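PDB 4WOJ: aspartate semialdehyde dehydrogenase, which probably catalyses the NADPH-dependent reductive dephosphorylation of L-aspartyl-4-phosphate to L-aspartate semialdehyde, a step toward lysine, methionine and threonine. Local coordinates for residues 349-352 / 353-356; 178-181 / 182-186. All blocks are in the same frame, centred on the assembly; numbering follows the deposited sequence.

Contact 1: 349-352 / 353-356; sequences VGDQ and LLWG
The carboxylate of D351 has L354 over one face, with CD1 3.9 Å from D351 CG and the branch carbon CG 3.5 Å from D351 OD1. L353 N lies toward the other face. Close to the carboxylate plane, D351 OD1 accepts L354 N through its anti lone pair at 3.0 Å, a capping bond bent to 137°. D351 CG stands beside its own carbonyl carbon (chi1 -174°), which turns the carboxylate toward the onward chain. Its second oxygen, OD2, is bound by R274 and by the backbone N of G325, so both oxygens are held. The Q352 amide presents a face to L353: CD lies 3.8 Å from L353 N, while L353 CD2 sits 3.5 Å from OE1, an oxygen also held by S171. The D351 carbonyl receives G356 N (3.2 Å, 162°), five residues on, closing a wider, pi-type turn. The side chains of L353 and L354 pack on helix 18-30, both touching V22, and the W355 ring meets W303 edge-to-face. Here an aspartate caps the passage from strand 343-351 into helix 354-369, beside the predicted active site: Q352 touches H276, and G356 lies near C141.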
ATOM      1  N   VAL B 349      -3.991  -2.450  10.876  1.00 19.77           N
ATOM      2  CA  VAL B 349      -2.594  -2.796  10.947  1.00 19.58           C
ATOM      3  C   VAL B 349      -2.389  -3.762  12.112  1.00 22.28           C
ATOM      4  O   VAL B 349      -2.907  -3.536  13.210  1.00 22.55           O
ATOM      5  CB  VAL B 349      -1.725  -1.572  11.245  1.00 20.71           C
ATOM      6  CG1 VAL B 349      -0.238  -1.940  11.250  1.00 19.80           C
ATOM      7  CG2 VAL B 349      -1.995  -0.465  10.242  1.00 20.89           C
ATOM      8  N   GLY B 350      -1.630  -4.832  11.866  1.00 22.77           N
ATOM      9  CA  GLY B 350      -1.198  -5.754  12.922  1.00 21.63           C
ATOM     10  C   GLY B 350       0.090  -6.450  12.609  1.00 22.20           C
ATOM     11  O   GLY B 350       0.577  -6.400  11.479  1.00 24.66           O
ATOM     12  N   ASP B 351       0.663  -7.097  13.617  1.00 24.49           N
ATOM     13  CA  ASP B 351       2.028  -7.616  13.551  1.00 22.08           C
ATOM     14  C   ASP B 351       2.069  -8.992  12.936  1.00 23.95           C
ATOM     15  O   ASP B 351       1.466  -9.921  13.461  1.00 28.59           O
ATOM     16  CB  ASP B 351       2.621  -7.716  14.945  1.00 21.48           C
ATOM     17  CG  ASP B 351       4.089  -8.101  14.921  1.00 20.21           C
ATOM     18  OD1 ASP B 351       4.409  -9.304  14.830  1.00 17.80           O
ATOM     19  OD2 ASP B 351       4.910  -7.172  14.919  1.00 17.88           O
ATOM     20  N   GLN B 352       2.808  -9.140  11.854  1.00 22.82           N
ATOM     21  CA  GLN B 352       2.819 -10.382  11.104  1.00 24.35           C
ATOM     22  C   GLN B 352       3.286 -11.560  11.909  1.00 24.29           C
ATOM     23  O   GLN B 352       2.735 -12.652  11.787  1.00 24.40           O
ATOM     24  CB  GLN B 352       3.693 -10.239   9.853  1.00 27.41           C
ATOM     25  CG  GLN B 352       3.648 -11.428   8.925  1.00 30.49           C
ATOM     26  CD  GLN B 352       4.812 -12.364   9.111  1.00 33.82           C
ATOM     27  OE1 GLN B 352       5.960 -11.930   9.174  1.00 33.80           O
ATOM     28  NE2 GLN B 352       4.530 -13.669   9.177  1.00 35.24           N
ATOM     29  N   LEU B 353       4.326 -11.339  12.707  1.00 24.51           N
ATOM     30  CA  LEU B 353       4.985 -12.400  13.458  1.00 22.63           C
ATOM     31  C   LEU B 353       4.195 -12.918  14.633  1.00 23.19           C
ATOM     32  O   LEU B 353       4.295 -14.072  14.987  1.00 22.87           O
ATOM     33  CB  LEU B 353       6.348 -11.908  13.906  1.00 25.64           C
ATOM     34  CG  LEU B 353       7.291 -11.713  12.710  1.00 26.93           C
ATOM     35  CD1 LEU B 353       8.588 -11.055  13.095  1.00 26.68           C
ATOM     36  CD2 LEU B 353       7.616 -13.036  12.038  1.00 27.46           C
ATOM     37  N   LEU B 354       3.383 -12.075  15.238  1.00 25.02           N
ATOM     38  CA  LEU B 354       2.648 -12.442  16.435  1.00 25.59           C
ATOM     39  C   LEU B 354       1.233 -12.942  16.063  1.00 23.75           C
ATOM     40  O   LEU B 354       0.999 -14.117  15.842  1.00 22.31           O
ATOM     41  CB  LEU B 354       2.536 -11.223  17.345  1.00 26.51           C
ATOM     42  CG  LEU B 354       3.792 -10.707  18.002  1.00 29.43           C
ATOM     43  CD1 LEU B 354       3.628  -9.324  18.587  1.00 30.36           C
ATOM     44  CD2 LEU B 354       4.258 -11.649  19.098  1.00 30.65           C
ATOM     45  N   TRP B 355       0.283 -12.053  15.980  1.00 23.24           N
ATOM     46  CA  TRP B 355      -1.085 -12.516  15.622  1.00 24.74           C
ATOM     47  C   TRP B 355      -1.111 -13.153  14.228  1.00 24.89           C
ATOM     48  O   TRP B 355      -1.832 -14.128  13.969  1.00 27.73           O
ATOM     49  CB  TRP B 355      -2.105 -11.394  15.767  1.00 23.25           C
ATOM     50  CG  TRP B 355      -2.721 -11.353  17.129  1.00 20.95           C
ATOM     51  CD1 TRP B 355      -2.777 -10.286  17.977  1.00 20.55           C
ATOM     52  CD2 TRP B 355      -3.346 -12.431  17.805  1.00 20.18           C
ATOM     53  NE1 TRP B 355      -3.406 -10.639  19.136  1.00 20.54           N
ATOM     54  CE2 TRP B 355      -3.776 -11.952  19.051  1.00 19.32           C
ATOM     55  CE3 TRP B 355      -3.597 -13.753  17.473  1.00 20.62           C
ATOM     56  CZ2 TRP B 355      -4.439 -12.745  19.961  1.00 19.68           C
ATOM     57  CZ3 TRP B 355      -4.252 -14.536  18.371  1.00 21.20           C
ATOM     58  CH2 TRP B 355      -4.668 -14.039  19.607  1.00 20.55           C
ATOM     59  N   GLY B 356      -0.289 -12.615  13.348  1.00 24.42           N
ATOM     60  CA  GLY B 356      -0.094 -13.198  12.033  1.00 23.79           C
ATOM     61  C   GLY B 356       0.524 -14.575  11.992  1.00 26.26           C
ATOM     62  O   GLY B 356       0.297 -15.310  11.038  1.00 24.81           O
TER

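Contact 2: 178-181 / 182-186; sequences MQEL and LQQTS
L181 and T185 make the tight part of this helical stretch. L181 O is gripped twice by T185, by the backbone N at 3.1 Å and by the hydroxyl OG1 at a short 2.5 Å, the two donors arriving from opposite faces of the carbonyl plane. T185 OG1 lies beside its own backbone N (chi1 -42°), from where it can fold back onto the preceding turn; L181 CD1 then comes within 3.7 Å of it. On the neighbouring flank, a little under a third of a turn round, the side chains of E180 and Q184 cross at a slant. Q184 CG also lies beside the backbone N (chi1 -68°), and the extended chain brings its NE2 to 3.1 Å from E180 OE1, carboxylate and amide planes 34° apart. The ends of both residues are taken up by one loop: the E180 oxygens accept the backbone N atoms of K219 and T220, while the Q184 amide gives NE2 to P216 O and T220 OG1 and receives L224 N at OE1. These buried polar groups therefore have partners in a fixed pattern. L182 packs its CG 3.4 Å from M178 O, beside the nearly straight bond from L182 N to M178 O (2.9 Å). The looser side carries Q179 and Q183. Q179 is exposed and its chain leads off the helix; Q183, partly exposed, meets the preceding turn through CB, 3.4 Å from Q179 O, and is packed by R194 of the second subunit. That subunit also brings R201 onto L182, E202 onto M178 and its own T185 onto T185. The arrangement is that of an alpha helix with a threonine bonded back to the i-4 carbonyl, here within helix 175-191 at the homodimer interface of the dimerisation domain.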
ATOM      1  N   MET B 178      14.227 -10.093   4.611  1.00 37.57           N
ATOM      2  CA  MET B 178      14.280  -8.875   5.418  1.00 36.96           C
ATOM      3  C   MET B 178      15.662  -8.290   5.417  1.00 37.80           C
ATOM      4  O   MET B 178      15.860  -7.087   5.261  1.00 37.25           O
ATOM      5  CB  MET B 178      13.888  -9.172   6.852  1.00 35.75           C
ATOM      6  CG  MET B 178      13.638  -7.919   7.686  1.00 38.55           C
ATOM      7  SD  MET B 178      12.776  -8.458   9.179  1.00 42.71           S
ATOM      8  CE  MET B 178      12.093  -7.013   9.922  1.00 44.40           C
ATOM      9  N   GLN B 179      16.622  -9.163   5.631  1.00 41.56           N
ATOM     10  CA  GLN B 179      18.026  -8.770   5.563  1.00 42.70           C
ATOM     11  C   GLN B 179      18.302  -8.150   4.211  1.00 39.19           C
ATOM     12  O   GLN B 179      18.900  -7.083   4.120  1.00 40.68           O
ATOM     13  CB  GLN B 179      18.925  -9.984   5.781  1.00 44.01           C
ATOM     14  CG  GLN B 179      19.239 -10.231   7.239  1.00 42.74           C
ATOM     15  CD  GLN B 179      19.608 -11.671   7.545  1.00 47.07           C
ATOM     16  OE1 GLN B 179      19.877 -12.473   6.655  1.00 51.49           O
ATOM     17  NE2 GLN B 179      19.612 -12.004   8.825  1.00 51.24           N
ATOM     18  N   GLU B 180      17.853  -8.816   3.158  1.00 37.09           N
ATOM     19  CA  GLU B 180      17.990  -8.250   1.804  1.00 37.28           C
ATOM     20  C   GLU B 180      17.418  -6.817   1.747  1.00 35.72           C
ATOM     21  O   GLU B 180      18.095  -5.888   1.316  1.00 35.22           O
ATOM     22  CB  GLU B 180      17.354  -9.162   0.729  1.00 36.51           C
ATOM     23  CG  GLU B 180      18.071  -9.033  -0.604  1.00 42.89           C
ATOM     24  CD  GLU B 180      17.431  -9.808  -1.742  1.00 51.18           C
ATOM     25  OE1 GLU B 180      16.319  -9.429  -2.150  1.00 61.91           O
ATOM     26  OE2 GLU B 180      18.040 -10.783  -2.260  1.00 52.58           O
ATOM     27  N   LEU B 181      16.182  -6.640   2.218  1.00 31.73           N
ATOM     28  CA  LEU B 181      15.521  -5.342   2.139  1.00 29.01           C
ATOM     29  C   LEU B 181      16.367  -4.308   2.849  1.00 28.64           C
ATOM     30  O   LEU B 181      16.575  -3.183   2.326  1.00 23.94           O
ATOM     31  CB  LEU B 181      14.087  -5.378   2.712  1.00 28.00           C
ATOM     32  CG  LEU B 181      13.470  -3.994   3.033  1.00 28.12           C
ATOM     33  CD1 LEU B 181      13.352  -3.080   1.844  1.00 26.91           C
ATOM     34  CD2 LEU B 181      12.111  -4.141   3.676  1.00 29.18           C
ATOM     35  N   LEU B 182      16.808  -4.653   4.058  1.00 30.04           N
ATOM     36  CA  LEU B 182      17.653  -3.718   4.848  1.00 30.45           C
ATOM     37  C   LEU B 182      18.898  -3.380   4.072  1.00 29.15           C
ATOM     38  O   LEU B 182      19.317  -2.253   4.030  1.00 28.35           O
ATOM     39  CB  LEU B 182      18.031  -4.277   6.209  1.00 30.67           C
ATOM     40  CG  LEU B 182      16.882  -4.469   7.204  1.00 29.42           C
ATOM     41  CD1 LEU B 182      17.346  -5.291   8.391  1.00 28.49           C
ATOM     42  CD2 LEU B 182      16.309  -3.130   7.636  1.00 29.69           C
ATOM     43  N   GLN B 183      19.448  -4.364   3.399  1.00 31.70           N
ATOM     44  CA  GLN B 183      20.689  -4.159   2.670  1.00 34.20           C
ATOM     45  C   GLN B 183      20.520  -3.336   1.386  1.00 35.15           C
ATOM     46  O   GLN B 183      21.290  -2.409   1.113  1.00 41.84           O
ATOM     47  CB  GLN B 183      21.313  -5.509   2.389  1.00 37.16           C
ATOM     48  CG  GLN B 183      22.325  -5.496   1.286  1.00 41.90           C
ATOM     49  CD  GLN B 183      23.371  -6.516   1.561  1.00 46.56           C
ATOM     50  OE1 GLN B 183      23.077  -7.707   1.598  1.00 48.55           O
ATOM     51  NE2 GLN B 183      24.608  -6.052   1.809  1.00 47.44           N
ATOM     52  N   GLN B 184      19.529  -3.676   0.582  1.00 36.14           N
ATOM     53  CA  GLN B 184      19.186  -2.827  -0.571  1.00 36.06           C
ATOM     54  C   GLN B 184      19.165  -1.370  -0.131  1.00 37.26           C
ATOM     55  O   GLN B 184      19.809  -0.531  -0.713  1.00 42.22           O
ATOM     56  CB  GLN B 184      17.826  -3.195  -1.148  1.00 32.18           C
ATOM     57  CG  GLN B 184      17.782  -4.555  -1.806  1.00 30.08           C
ATOM     58  CD  GLN B 184      16.353  -5.052  -2.009  1.00 31.86           C
ATOM     59  OE1 GLN B 184      15.390  -4.318  -1.727  1.00 28.65           O
ATOM     60  NE2 GLN B 184      16.201  -6.320  -2.488  1.00 29.19           N
ATOM     61  N   THR B 185      18.426  -1.099   0.929  1.00 38.62           N
ATOM     62  CA  THR B 185      18.225   0.263   1.434  1.00 36.53           C
ATOM     63  C   THR B 185      19.530   0.914   1.912  1.00 36.37           C
ATOM     64  O   THR B 185      19.739   2.121   1.786  1.00 32.20           O
ATOM     65  CB  THR B 185      17.230   0.225   2.607  1.00 33.64           C
ATOM     66  OG1 THR B 185      16.171  -0.668   2.274  1.00 31.17           O
ATOM     67  CG2 THR B 185      16.671   1.577   2.905  1.00 31.10           C
ATOM     68  N   SER B 186      20.392   0.088   2.477  1.00 39.22           N
ATOM     69  CA  SER B 186      21.690   0.541   2.964  1.00 35.98           C
ATOM     70  C   SER B 186      22.553   1.002   1.819  1.00 35.12           C
ATOM     71  O   SER B 186      23.053   2.127   1.824  1.00 33.50           O
ATOM     72  CB  SER B 186      22.402  -0.567   3.726  1.00 35.26           C
ATOM     73  OG  SER B 186      23.782  -0.244   3.878  1.00 38.34           O
TER

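Both contacts are local, between consecutive segments of the dimerisation domain, but one is in the core and the other toward the periphery, at the subunit interface. The centre of contact 1 is about 6 Å from the centre of the chain, every touching residue buried, at the change from a strand to the C-terminal helix; that of contact 2 is about 21 Å from it, in one uninterrupted helix with a partly solvent-facing side. A side-chain carboxylate and a wide turn shape the first, whereas regular i to i+4 bonds, reinforced by a hydroxyl, shape the second. The second subunit reaches just L353 in 349-356 but seven residues of 178-186. Their nearest atoms lie about 6 Å apart.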